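Local coordinates for ESAT-6/WXG100 secretion system protein (PDB 7JQE) that forms, as the extracellular region of EsaA, part of the bacterial type VIIb secretion system and probably serves protein or toxin export across the cell envelope, at residues V203-S208 with V247-G252; Y134-L139 with V172-A177. All coordinates share one frame; numbering follows the deposited sequence.

Interaction 1 of 2, residues V203-S208 with V247-G252. With EDO (1,2-ethanediol), chain U.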
# COMPACT_ATOMS: atom_id res chain seq x y z
N VAL A 203 -16.48 -1.25 -0.52
CA VAL A 203 -16.17 0.10 -0.06
C VAL A 203 -17.01 1.10 -0.86
O VAL A 203 -17.29 0.90 -2.04
CB VAL A 203 -14.67 0.41 -0.20
CG1 VAL A 203 -14.40 1.88 0.05
CG2 VAL A 203 -13.87 -0.45 0.76
N ASP A 204 -17.40 2.18 -0.19
CA ASP A 204 -18.16 3.26 -0.80
C ASP A 204 -17.22 4.44 -1.02
O ASP A 204 -16.72 5.02 -0.05
CB ASP A 204 -19.34 3.66 0.09
CG ASP A 204 -20.24 4.71 -0.54
OD1 ASP A 204 -19.78 5.46 -1.43
OD2 ASP A 204 -21.42 4.80 -0.13
N VAL A 205 -16.98 4.79 -2.29
CA VAL A 205 -15.96 5.78 -2.62
C VAL A 205 -16.50 7.20 -2.72
O VAL A 205 -15.70 8.15 -2.82
CB VAL A 205 -15.25 5.44 -3.95
CG1 VAL A 205 -14.72 4.02 -3.91
CG2 VAL A 205 -16.19 5.64 -5.12
N ALA A 206 -17.82 7.39 -2.70
CA ALA A 206 -18.41 8.73 -2.70
C ALA A 206 -18.13 9.39 -1.35
O ALA A 206 -18.76 9.06 -0.35
CB ALA A 206 -19.90 8.65 -2.97
N ALA A 207 -17.18 10.33 -1.33
CA ALA A 207 -16.77 10.94 -0.08
C ALA A 207 -17.89 11.76 0.55
O ALA A 207 -17.97 11.86 1.78
CB ALA A 207 -15.54 11.81 -0.29
N SER A 208 -18.76 12.36 -0.27
CA SER A 208 -19.84 13.18 0.27
C SER A 208 -20.73 12.38 1.22
O SER A 208 -21.23 12.91 2.22
CB SER A 208 -20.67 13.77 -0.87
OG SER A 208 -19.84 14.39 -1.83
N VAL A 247 -14.22 -0.49 -11.73
CA VAL A 247 -14.35 -1.11 -10.42
C VAL A 247 -15.78 -0.94 -9.92
O VAL A 247 -16.26 0.18 -9.75
CB VAL A 247 -13.34 -0.51 -9.43
CG1 VAL A 247 -13.20 -1.40 -8.21
CG2 VAL A 247 -12.00 -0.31 -10.11
N THR A 248 -16.46 -2.07 -9.67
CA THR A 248 -17.74 -2.06 -8.99
C THR A 248 -17.54 -1.85 -7.50
O THR A 248 -16.68 -2.50 -6.89
CB THR A 248 -18.49 -3.36 -9.25
OG1 THR A 248 -18.95 -3.38 -10.61
CG2 THR A 248 -19.69 -3.49 -8.33
N THR A 249 -18.30 -0.93 -6.91
CA THR A 249 -18.22 -0.62 -5.49
C THR A 249 -19.61 -0.66 -4.86
O THR A 249 -20.61 -0.93 -5.54
CB THR A 249 -17.57 0.75 -5.24
OG1 THR A 249 -18.18 1.73 -6.09
CG2 THR A 249 -16.07 0.69 -5.52
N VAL A 250 -19.67 -0.38 -3.57
CA VAL A 250 -20.92 -0.38 -2.82
C VAL A 250 -21.35 1.06 -2.58
O VAL A 250 -20.55 1.99 -2.60
CB VAL A 250 -20.78 -1.16 -1.49
CG1 VAL A 250 -21.44 -0.42 -0.35
CG2 VAL A 250 -21.38 -2.55 -1.64
N SER A 251 -22.66 1.25 -2.37
CA SER A 251 -23.23 2.59 -2.23
C SER A 251 -24.19 2.62 -1.04
O SER A 251 -25.25 2.00 -1.08
CB SER A 251 -23.95 3.00 -3.51
OG SER A 251 -24.37 4.35 -3.44
N GLY A 252 -23.82 3.36 0.01
CA GLY A 252 -24.73 3.64 1.09
C GLY A 252 -24.40 2.86 2.36
O GLY A 252 -23.71 1.83 2.34
C1 EDO U . -17.84 1.27 -13.01
O1 EDO U . -17.06 1.54 -11.84
C2 EDO U . -18.40 2.59 -13.53
O2 EDO U . -17.56 3.66 -13.07
O HOH W 1 -18.96 3.76 -4.37
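D204 reaches across to the backbone of G252, and this side chain shows how one carboxylate can divide its oxygens, one crossing to the second loop and one bracing its own. Its CG lies opposite the backbone N about the first torsion (chi1 -176°), which carries OD2 out to the 247-252 loop, where it accepts from G252 N at 2.8 Å in a nearly straight bond (163° at the hydrogen). The donor approaches from the anti side of OD2 and well out of the carboxylate plane. The second oxygen turns homeward: D204 OD1 takes the N-H of A206, two residues on, at 3.0 Å, which makes an Asx turn and helps fix the rotation of the carboxylate. The carboxylate of D209 lies close to OD2, and the N-H of G252 probably offsets some of the repulsion between the two.

Beside it the backbones meet directly. V250 N donates to V203 O at 3.1 Å, and D204 CA makes a CA-H...O contact of 3.3 Å with V250 O. A water links three further groups: it accepts from V205 N, donates to V250 O and is hydrogen-bonded to T249 OG1. That hydroxyl also bonds K242 of helix 225-244. With chi1 at 49°, T249 sets OG1 between its own N and carbonyl carbon and leaves CG2 to meet V205 CG1 at 3.9 Å, the two side chains crossing at about a right angle; M200 of helix 191-200 touches both.

G252 has a positive phi, a conformation readily open to glycine. The chemistry is thus mainly that of main-chain groups gripped by a carboxylate, a carbonyl and a water, with one small methyl contact; two segments without regular structure are joined by polar bonds rather than by a broad apolar interface.

Interaction 2 of 2, residues Y134-L139 with V172-A177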
# COMPACT_ATOMS: atom_id res chain seq x y z
N TYR A 134 26.07 -1.80 -35.61
CA TYR A 134 26.73 -1.23 -34.44
C TYR A 134 26.68 0.29 -34.38
O TYR A 134 26.65 0.85 -33.28
CB TYR A 134 28.20 -1.67 -34.40
CG TYR A 134 28.40 -3.15 -34.16
CD1 TYR A 134 28.39 -4.05 -35.22
CD2 TYR A 134 28.60 -3.65 -32.88
CE1 TYR A 134 28.58 -5.40 -35.01
CE2 TYR A 134 28.79 -5.00 -32.66
CZ TYR A 134 28.78 -5.88 -33.73
OH TYR A 134 28.97 -7.22 -33.51
N PHE A 135 26.65 0.97 -35.52
CA PHE A 135 26.71 2.42 -35.55
C PHE A 135 25.39 3.07 -35.93
O PHE A 135 25.26 4.29 -35.78
CB PHE A 135 27.80 2.89 -36.52
CG PHE A 135 29.17 2.36 -36.20
CD1 PHE A 135 29.56 2.14 -34.89
CD2 PHE A 135 30.07 2.07 -37.22
CE1 PHE A 135 30.82 1.64 -34.60
CE2 PHE A 135 31.33 1.58 -36.93
CZ PHE A 135 31.71 1.36 -35.62
N ASN A 136 24.42 2.30 -36.41
CA ASN A 136 23.06 2.74 -36.74
C ASN A 136 23.01 3.46 -38.08
O ASN A 136 21.93 3.92 -38.47
CB ASN A 136 22.46 3.64 -35.66
CG ASN A 136 20.94 3.63 -35.67
OD1 ASN A 136 20.32 2.64 -36.06
ND2 ASN A 136 20.34 4.73 -35.25
N SER A 137 24.12 3.58 -38.80
CA SER A 137 24.13 4.10 -40.16
C SER A 137 25.24 3.40 -40.93
O SER A 137 25.87 2.46 -40.43
CB SER A 137 24.29 5.63 -40.16
OG SER A 137 25.59 5.99 -39.72
N ASP A 138 25.48 3.85 -42.16
CA ASP A 138 26.53 3.30 -43.01
C ASP A 138 27.59 4.38 -43.21
O ASP A 138 27.45 5.25 -44.07
CB ASP A 138 25.96 2.82 -44.35
CG ASP A 138 27.03 2.25 -45.27
OD1 ASP A 138 28.20 2.14 -44.84
OD2 ASP A 138 26.70 1.91 -46.42
N LEU A 139 28.65 4.32 -42.40
CA LEU A 139 29.69 5.34 -42.47
C LEU A 139 30.42 5.31 -43.81
O LEU A 139 30.85 6.37 -44.29
CB LEU A 139 30.67 5.17 -41.32
CG LEU A 139 30.11 5.45 -39.92
CD1 LEU A 139 31.12 5.11 -38.85
CD2 LEU A 139 29.69 6.91 -39.81
N VAL A 172 25.52 4.78 -31.21
CA VAL A 172 25.72 3.41 -30.75
C VAL A 172 24.59 2.99 -29.82
O VAL A 172 24.11 1.85 -29.86
CB VAL A 172 27.09 3.25 -30.08
CG1 VAL A 172 27.29 1.83 -29.58
CG2 VAL A 172 28.20 3.64 -31.06
N LYS A 173 24.15 3.91 -28.95
CA LYS A 173 23.06 3.58 -28.03
C LYS A 173 21.79 3.24 -28.80
O LYS A 173 21.09 2.28 -28.46
CB LYS A 173 22.83 4.74 -27.07
CG LYS A 173 21.92 4.40 -25.89
CD LYS A 173 21.88 5.54 -24.88
CE LYS A 173 21.16 5.11 -23.59
NZ LYS A 173 21.09 6.22 -22.60
N SER A 174 21.48 4.01 -29.85
CA SER A 174 20.33 3.69 -30.68
C SER A 174 20.50 2.34 -31.37
O SER A 174 19.54 1.57 -31.50
CB SER A 174 20.10 4.80 -31.71
OG SER A 174 20.14 6.08 -31.10
N ALA A 175 21.72 2.04 -31.82
CA ALA A 175 21.95 0.76 -32.48
C ALA A 175 21.80 -0.40 -31.50
O ALA A 175 21.24 -1.44 -31.85
CB ALA A 175 23.34 0.74 -33.14
N LEU A 176 22.30 -0.23 -30.27
CA LEU A 176 22.12 -1.28 -29.27
C LEU A 176 20.65 -1.44 -28.91
O LEU A 176 20.16 -2.57 -28.75
CB LEU A 176 22.96 -0.97 -28.03
CG LEU A 176 22.96 -2.03 -26.93
CD1 LEU A 176 23.55 -3.34 -27.45
CD2 LEU A 176 23.71 -1.53 -25.70
N ALA A 177 19.92 -0.33 -28.78
CA ALA A 177 18.49 -0.40 -28.52
C ALA A 177 17.77 -1.18 -29.61
O ALA A 177 16.87 -1.98 -29.33
CB ALA A 177 17.90 1.00 -28.38
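The C-terminal end of the long helix 102-135 abuts the short helix 169-179 here, and N136, the first residue past helix 102-135 to leave helical geometry, has a positive phi (79°). Y134 meets A175 through its backbone: the carbonyl O of Y134 stands 3.3 Å from A175 CB. V172 lies beside the same carbonyl, its CA 3.7 Å from Y134 O and both its methyls close by, so this oxygen faces an apolar patch formed by two residues one helical turn apart.

N136 continues the contact past the helix end. Its CB packs on A175 CB at 3.9 Å, and with CG turned opposite the backbone N (chi1 -156°) the amide extends alongside the neighbouring helix until ND2 comes 3.5 Å from S174 CB. This is a van der Waals contact; the hydroxyl of S174 is bonded instead to the carbonyl O of D170, one turn back in its own helix. F135 adds a looser touch, with V172 CG2 approaching the edge of its ring, near the ring plane, 4.3 Å from CD1.

No hydrogen bond crosses between the two segments, and the small A175 allows the backbone of the helix end to come close, the CA atoms of N136 and A175 lying 4.8 Å apart. The CB bond of Y134 leads away from helix 169-179, and its ring meets F468 of helix 462-491 at about 30° between planes and packs on Y134 of the second subunit, while its hydroxyl bonds Q133 of that subunit. V172 likewise touches F468 and K469, so the same helix contributes to both sides of the contact. A positive-phi residue just past the last turn is a common way for a helix to end, and here it is packed against helix 169-179.

In the fold
Interactions 1 and 2 lie far apart along an elongated chain, their centres 53 Å and their nearest atoms about 35 Å apart, and they share no secondary-structure element. Both segments of interaction 2 precede those of interaction 1 in the sequence. Their settings differ accordingly. Interaction 2 is buried, joins the end of one helix to another and borders the second subunit, relying on van der Waals packing. Interaction 1 is partly buried, joins two loops nearer the chain centre, has no contact with the other subunit, and relies on hydrogen bonds and an ordered water. Similar amounts of surface, 241 and 236 Å², are thus buried by quite different chemistry.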